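Local coordinates for protein galactan 1,3-beta-galactosidase (Phanerochaete chrysosporium, PDB 7BYS) that probably hydrolyses beta-1,3-galactan as a family 43 exo-acting galactosidase, with a calcium-binding carbohydrate-binding module alongside its catalytic domain, at residues 134-146 / 187-199. Residues are numbered along the deposited sequence; the frame is centred on the assembly and turned at random.
Sequences DSRDESIFQDDDS and EAPGIVKHNGEYF
Phe-141 and Ile-191 form the dense centre where the innermost strands of two successive blades of the family 43 beta-propeller run side by side, 16° from parallel. Ile-191 CG2 sits over one face of the phenyl ring, 3.7 Å from its centroid, a CH-pi contact; with CG anti to the backbone N (chi1 172°), the ring is carried toward the neighbouring strand. Toward the Asp-137 end the side chains give way to buried bridging waters, one between Ser-139 OG and Pro-189 O, another between Ser-139 OG and Ile-191 N. At the Asp-143 end Lys-193 NZ is shared by Asp-143 OD1, on its syn lone pair, and Asp-144 OD1, each 2.9 Å away; Asp-144 is the solvent side, a water donating to its OD2. Tyr-198 OH donates to Asp-143 OD2 at 2.6 Å, the ring turned 70° from the carboxylate. An asparagine at Asp-143 would probably weaken this clasp, leaving Lys-193 with one carboxylate and Tyr-198 with a poorer acceptor. Asp-137, a galactose-binding residue, here without its sugar, takes the Ala-188 N-H on the anti lone pair of OD2 (2.9 Å). The chemistry thus divides: charge pairing closes one end, whereas the close acidic pair Asp-137 and Glu-187 lies at the galactose site, Glu-187 beside the sugar-binding Gln-242.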
loop_
_atom_site.group_PDB
_atom_site.type_symbol
_atom_site.label_atom_id
_atom_site.label_comp_id
_atom_site.label_asym_id
_atom_site.label_seq_id
_atom_site.Cartn_x
_atom_site.Cartn_y
_atom_site.Cartn_z
ATOM N N ASP A 134 17.734 18.162 -4.792
ATOM C CA ASP A 134 16.752 17.613 -3.871
ATOM C C ASP A 134 16.482 16.148 -4.173
ATOM O O ASP A 134 16.450 15.714 -5.330
ATOM C CB ASP A 134 15.408 18.319 -4.050
ATOM C CG ASP A 134 15.393 19.726 -3.506
ATOM O OD1 ASP A 134 16.408 20.177 -2.921
ATOM O OD2 ASP A 134 14.339 20.386 -3.670
ATOM N N SER A 135 16.227 15.400 -3.110
ATOM C CA SER A 135 15.635 14.072 -3.221
ATOM C C SER A 135 14.640 13.925 -2.084
ATOM O O SER A 135 15.011 14.055 -0.912
ATOM C CB SER A 135 16.717 12.994 -3.139
ATOM O OG SER A 135 16.160 11.691 -3.238
ATOM N N ARG A 136 13.378 13.657 -2.425
ATOM C CA ARG A 136 12.363 13.411 -1.408
ATOM C C ARG A 136 11.890 11.964 -1.512
ATOM O O ARG A 136 12.666 11.061 -1.193
ATOM C CB ARG A 136 11.265 14.480 -1.436
ATOM C CG ARG A 136 11.769 15.796 -0.865
ATOM C CD ARG A 136 10.694 16.874 -0.856
ATOM N NE ARG A 136 11.170 18.111 -0.240
ATOM C CZ ARG A 136 11.868 19.047 -0.875
ATOM N NH1 ARG A 136 12.211 18.904 -2.147
ATOM N NH2 ARG A 136 12.254 20.135 -0.215
ATOM N N ASP A 137 10.671 11.692 -1.984
ATOM C CA ASP A 137 10.295 10.294 -2.196
ATOM C C ASP A 137 11.303 9.650 -3.139
ATOM O O ASP A 137 11.709 10.249 -4.142
ATOM C CB ASP A 137 8.934 10.201 -2.884
ATOM C CG ASP A 137 7.763 10.341 -1.938
ATOM O OD1 ASP A 137 7.944 10.722 -0.772
ATOM O OD2 ASP A 137 6.638 10.100 -2.403
ATOM N N GLU A 138 11.713 8.427 -2.820
ATOM C CA GLU A 138 12.718 7.752 -3.628
ATOM C C GLU A 138 12.450 6.257 -3.641
ATOM O O GLU A 138 11.695 5.729 -2.819
ATOM C CB GLU A 138 14.153 8.047 -3.150
ATOM C CG GLU A 138 14.422 7.856 -1.653
ATOM C CD GLU A 138 14.160 6.443 -1.144
ATOM O OE1 GLU A 138 13.440 6.320 -0.145
ATOM O OE2 GLU A 138 14.646 5.451 -1.746
ATOM N N SER A 139 13.103 5.580 -4.579
ATOM C CA SER A 139 13.260 4.141 -4.501
ATOM C C SER A 139 14.628 3.787 -5.068
ATOM O O SER A 139 15.329 4.633 -5.637
ATOM C CB SER A 139 12.116 3.425 -5.228
ATOM O OG SER A 139 12.227 2.017 -5.111
ATOM N N ILE A 140 14.991 2.516 -4.931
ATOM C CA ILE A 140 16.222 1.972 -5.498
ATOM C C ILE A 140 15.809 0.818 -6.389
ATOM O O ILE A 140 15.058 -0.061 -5.955
ATOM C CB ILE A 140 17.177 1.469 -4.397
ATOM C CG1 ILE A 140 17.602 2.611 -3.469
ATOM C CG2 ILE A 140 18.393 0.749 -5.010
ATOM C CD1 ILE A 140 18.476 3.628 -4.132
ATOM N N PHE A 141 16.283 0.821 -7.631
ATOM C CA PHE A 141 16.058 -0.283 -8.554
ATOM C C PHE A 141 17.396 -0.934 -8.881
ATOM O O PHE A 141 18.355 -0.246 -9.246
ATOM C CB PHE A 141 15.391 0.207 -9.849
ATOM C CG PHE A 141 15.310 -0.860 -10.898
ATOM C CD1 PHE A 141 14.423 -1.920 -10.753
ATOM C CD2 PHE A 141 16.180 -0.859 -11.981
ATOM C CE1 PHE A 141 14.375 -2.940 -11.680
ATOM C CE2 PHE A 141 16.138 -1.885 -12.922
ATOM C CZ PHE A 141 15.234 -2.925 -12.771
ATOM N N GLN A 142 17.460 -2.257 -8.753
ATOM C CA GLN A 142 18.649 -3.026 -9.102
ATOM C C GLN A 142 18.360 -3.831 -10.365
ATOM O O GLN A 142 17.474 -4.693 -10.373
ATOM C CB GLN A 142 19.018 -3.960 -7.953
ATOM C CG GLN A 142 20.322 -4.717 -8.155
ATOM C CD GLN A 142 20.612 -5.618 -6.969
ATOM O OE1 GLN A 142 19.736 -6.358 -6.527
ATOM N NE2 GLN A 142 21.822 -5.529 -6.429
ATOM N N ASP A 143 19.120 -3.559 -11.426
ATOM C CA ASP A 143 18.946 -4.263 -12.684
ATOM C C ASP A 143 19.574 -5.651 -12.600
ATOM O O ASP A 143 20.319 -5.981 -11.673
ATOM C CB ASP A 143 19.577 -3.450 -13.814
ATOM C CG ASP A 143 18.886 -3.648 -15.155
ATOM O OD1 ASP A 143 18.028 -4.546 -15.285
ATOM O OD2 ASP A 143 19.223 -2.871 -16.085
ATOM N N ASP A 144 19.266 -6.478 -13.604
ATOM C CA ASP A 144 19.765 -7.847 -13.664
ATOM C C ASP A 144 20.816 -8.027 -14.752
ATOM O O ASP A 144 20.999 -9.139 -15.265
ATOM C CB ASP A 144 18.616 -8.858 -13.791
ATOM C CG ASP A 144 17.811 -8.692 -15.069
ATOM O OD1 ASP A 144 18.087 -7.772 -15.867
ATOM O OD2 ASP A 144 16.882 -9.506 -15.282
ATOM N N ASP A 145 21.501 -6.952 -15.118
ATOM C CA ASP A 145 22.704 -7.067 -15.924
ATOM C C ASP A 145 23.830 -7.675 -15.093
ATOM O O ASP A 145 23.682 -7.957 -13.902
ATOM C CB ASP A 145 23.095 -5.701 -16.477
ATOM C CG ASP A 145 23.411 -4.689 -15.386
ATOM O OD1 ASP A 145 22.832 -4.763 -14.279
ATOM O OD2 ASP A 145 24.241 -3.795 -15.646
ATOM N N SER A 146 24.981 -7.882 -15.742
ATOM C CA SER A 146 26.081 -8.586 -15.089
ATOM C C SER A 146 26.597 -7.824 -13.874
ATOM O O SER A 146 26.949 -8.430 -12.857
ATOM C CB SER A 146 27.211 -8.851 -16.090
ATOM O OG SER A 146 27.383 -7.750 -16.967
ATOM N N GLU A 187 5.975 11.176 -7.528
ATOM C CA GLU A 187 6.619 10.680 -6.318
ATOM C C GLU A 187 6.246 9.212 -6.128
ATOM O O GLU A 187 5.728 8.557 -7.040
ATOM C CB GLU A 187 6.365 11.601 -5.119
ATOM C CG GLU A 187 4.920 11.663 -4.682
ATOM C CD GLU A 187 4.724 12.584 -3.477
ATOM O OE1 GLU A 187 5.684 13.270 -3.067
ATOM O OE2 GLU A 187 3.603 12.620 -2.932
ATOM N N ALA A 188 6.570 8.675 -4.949
ATOM C CA ALA A 188 6.332 7.271 -4.615
ATOM C C ALA A 188 6.702 6.308 -5.749
ATOM O O ALA A 188 5.876 5.477 -6.174
ATOM C CB ALA A 188 4.873 7.090 -4.188
ATOM N N PRO A 189 7.923 6.378 -6.275
ATOM C CA PRO A 189 8.265 5.565 -7.444
ATOM C C PRO A 189 8.621 4.131 -7.084
ATOM O O PRO A 189 9.045 3.817 -5.971
ATOM C CB PRO A 189 9.511 6.267 -7.998
ATOM C CG PRO A 189 10.181 6.823 -6.766
ATOM C CD PRO A 189 9.028 7.287 -5.902
ATOM N N GLY A 190 8.475 3.265 -8.084
ATOM C CA GLY A 190 9.141 1.974 -8.093
ATOM C C GLY A 190 9.265 1.494 -9.519
ATOM O O GLY A 190 8.473 1.886 -10.382
ATOM N N ILE A 191 10.265 0.643 -9.783
ATOM C CA ILE A 191 10.429 0.037 -11.102
ATOM C C ILE A 191 10.451 -1.476 -10.972
ATOM O O ILE A 191 11.097 -2.033 -10.077
ATOM C CB ILE A 191 11.670 0.541 -11.876
ATOM C CG1 ILE A 191 11.421 1.969 -12.384
ATOM C CG2 ILE A 191 12.049 -0.435 -13.020
ATOM C CD1 ILE A 191 12.664 2.665 -12.961
ATOM N N VAL A 192 9.728 -2.136 -11.870
ATOM C CA VAL A 192 9.766 -3.582 -11.984
ATOM C C VAL A 192 10.002 -3.937 -13.447
ATOM O O VAL A 192 9.464 -3.286 -14.353
ATOM C CB VAL A 192 8.476 -4.216 -11.415
ATOM C CG1 VAL A 192 7.262 -3.788 -12.213
ATOM C CG2 VAL A 192 8.604 -5.734 -11.361
ATOM N N LYS A 193 10.832 -4.950 -13.679
ATOM C CA LYS A 193 11.043 -5.411 -15.037
ATOM C C LYS A 193 9.961 -6.396 -15.439
ATOM O O LYS A 193 9.398 -7.124 -14.613
ATOM C CB LYS A 193 12.394 -6.091 -15.183
ATOM C CG LYS A 193 13.531 -5.134 -15.083
ATOM C CD LYS A 193 14.832 -5.810 -15.501
ATOM C CE LYS A 193 15.052 -5.702 -16.999
ATOM N NZ LYS A 193 16.479 -5.935 -17.368
ATOM N N HIS A 194 9.676 -6.415 -16.731
ATOM C CA HIS A 194 8.718 -7.358 -17.291
ATOM C C HIS A 194 9.147 -7.615 -18.723
ATOM O O HIS A 194 9.150 -6.687 -19.534
ATOM C CB HIS A 194 7.311 -6.769 -17.250
ATOM C CG HIS A 194 6.306 -7.547 -18.036
ATOM N ND1 HIS A 194 5.719 -8.698 -17.558
ATOM C CD2 HIS A 194 5.778 -7.336 -19.265
ATOM C CE1 HIS A 194 4.878 -9.168 -18.463
ATOM N NE2 HIS A 194 4.895 -8.359 -19.508
ATOM N N ASN A 195 9.525 -8.863 -19.010
ATOM C CA ASN A 195 9.955 -9.287 -20.345
ATOM C C ASN A 195 11.030 -8.360 -20.915
ATOM O O ASN A 195 10.979 -7.947 -22.074
ATOM C CB ASN A 195 8.763 -9.413 -21.298
ATOM C CG ASN A 195 7.828 -10.541 -20.916
ATOM O OD1 ASN A 195 8.236 -11.513 -20.278
ATOM N ND2 ASN A 195 6.567 -10.421 -21.311
ATOM N N GLY A 196 12.011 -8.022 -20.078
ATOM C CA GLY A 196 13.126 -7.200 -20.491
ATOM C C GLY A 196 12.859 -5.711 -20.542
ATOM O O GLY A 196 13.804 -4.937 -20.757
ATOM N N GLU A 197 11.615 -5.285 -20.349
ATOM C CA GLU A 197 11.211 -3.887 -20.378
ATOM C C GLU A 197 11.081 -3.383 -18.944
ATOM O O GLU A 197 10.785 -4.154 -18.024
ATOM C CB GLU A 197 9.864 -3.776 -21.100
ATOM C CG GLU A 197 9.319 -2.373 -21.264
ATOM C CD GLU A 197 9.752 -1.722 -22.565
ATOM O OE1 GLU A 197 9.136 -0.693 -22.936
ATOM O OE2 GLU A 197 10.702 -2.233 -23.209
ATOM N N TYR A 198 11.309 -2.087 -18.756
ATOM C CA TYR A 198 11.253 -1.466 -17.435
ATOM C C TYR A 198 9.916 -0.756 -17.261
ATOM O O TYR A 198 9.495 0.010 -18.134
ATOM C CB TYR A 198 12.380 -0.448 -17.253
ATOM C CG TYR A 198 13.759 -1.007 -17.476
ATOM C CD1 TYR A 198 14.479 -1.570 -16.427
ATOM C CD2 TYR A 198 14.349 -0.972 -18.734
ATOM C CE1 TYR A 198 15.748 -2.089 -16.627
ATOM C CE2 TYR A 198 15.623 -1.490 -18.939
ATOM C CZ TYR A 198 16.311 -2.041 -17.886
ATOM O OH TYR A 198 17.577 -2.552 -18.103
ATOM N N PHE A 199 9.257 -1.000 -16.131
ATOM C CA PHE A 199 7.970 -0.386 -15.835
ATOM C C PHE A 199 8.095 0.438 -14.565
ATOM O O PHE A 199 8.400 -0.108 -13.497
ATOM C CB PHE A 199 6.878 -1.450 -15.697
ATOM C CG PHE A 199 6.460 -2.031 -17.001
ATOM C CD1 PHE A 199 7.216 -3.026 -17.595
ATOM C CD2 PHE A 199 5.338 -1.563 -17.647
ATOM C CE1 PHE A 199 6.844 -3.557 -18.831
ATOM C CE2 PHE A 199 4.960 -2.088 -18.884
ATOM C CZ PHE A 199 5.719 -3.088 -19.466
HETATM O O HOH W 1 8.463 13.516 -2.847
HETATM O O HOH W 2 9.089 5.087 -3.446
HETATM O O HOH W 3 9.520 1.378 -4.820
HETATM O O HOH W 4 12.254 0.359 -7.585
HETATM O O HOH W 5 15.465 -8.942 -17.602
#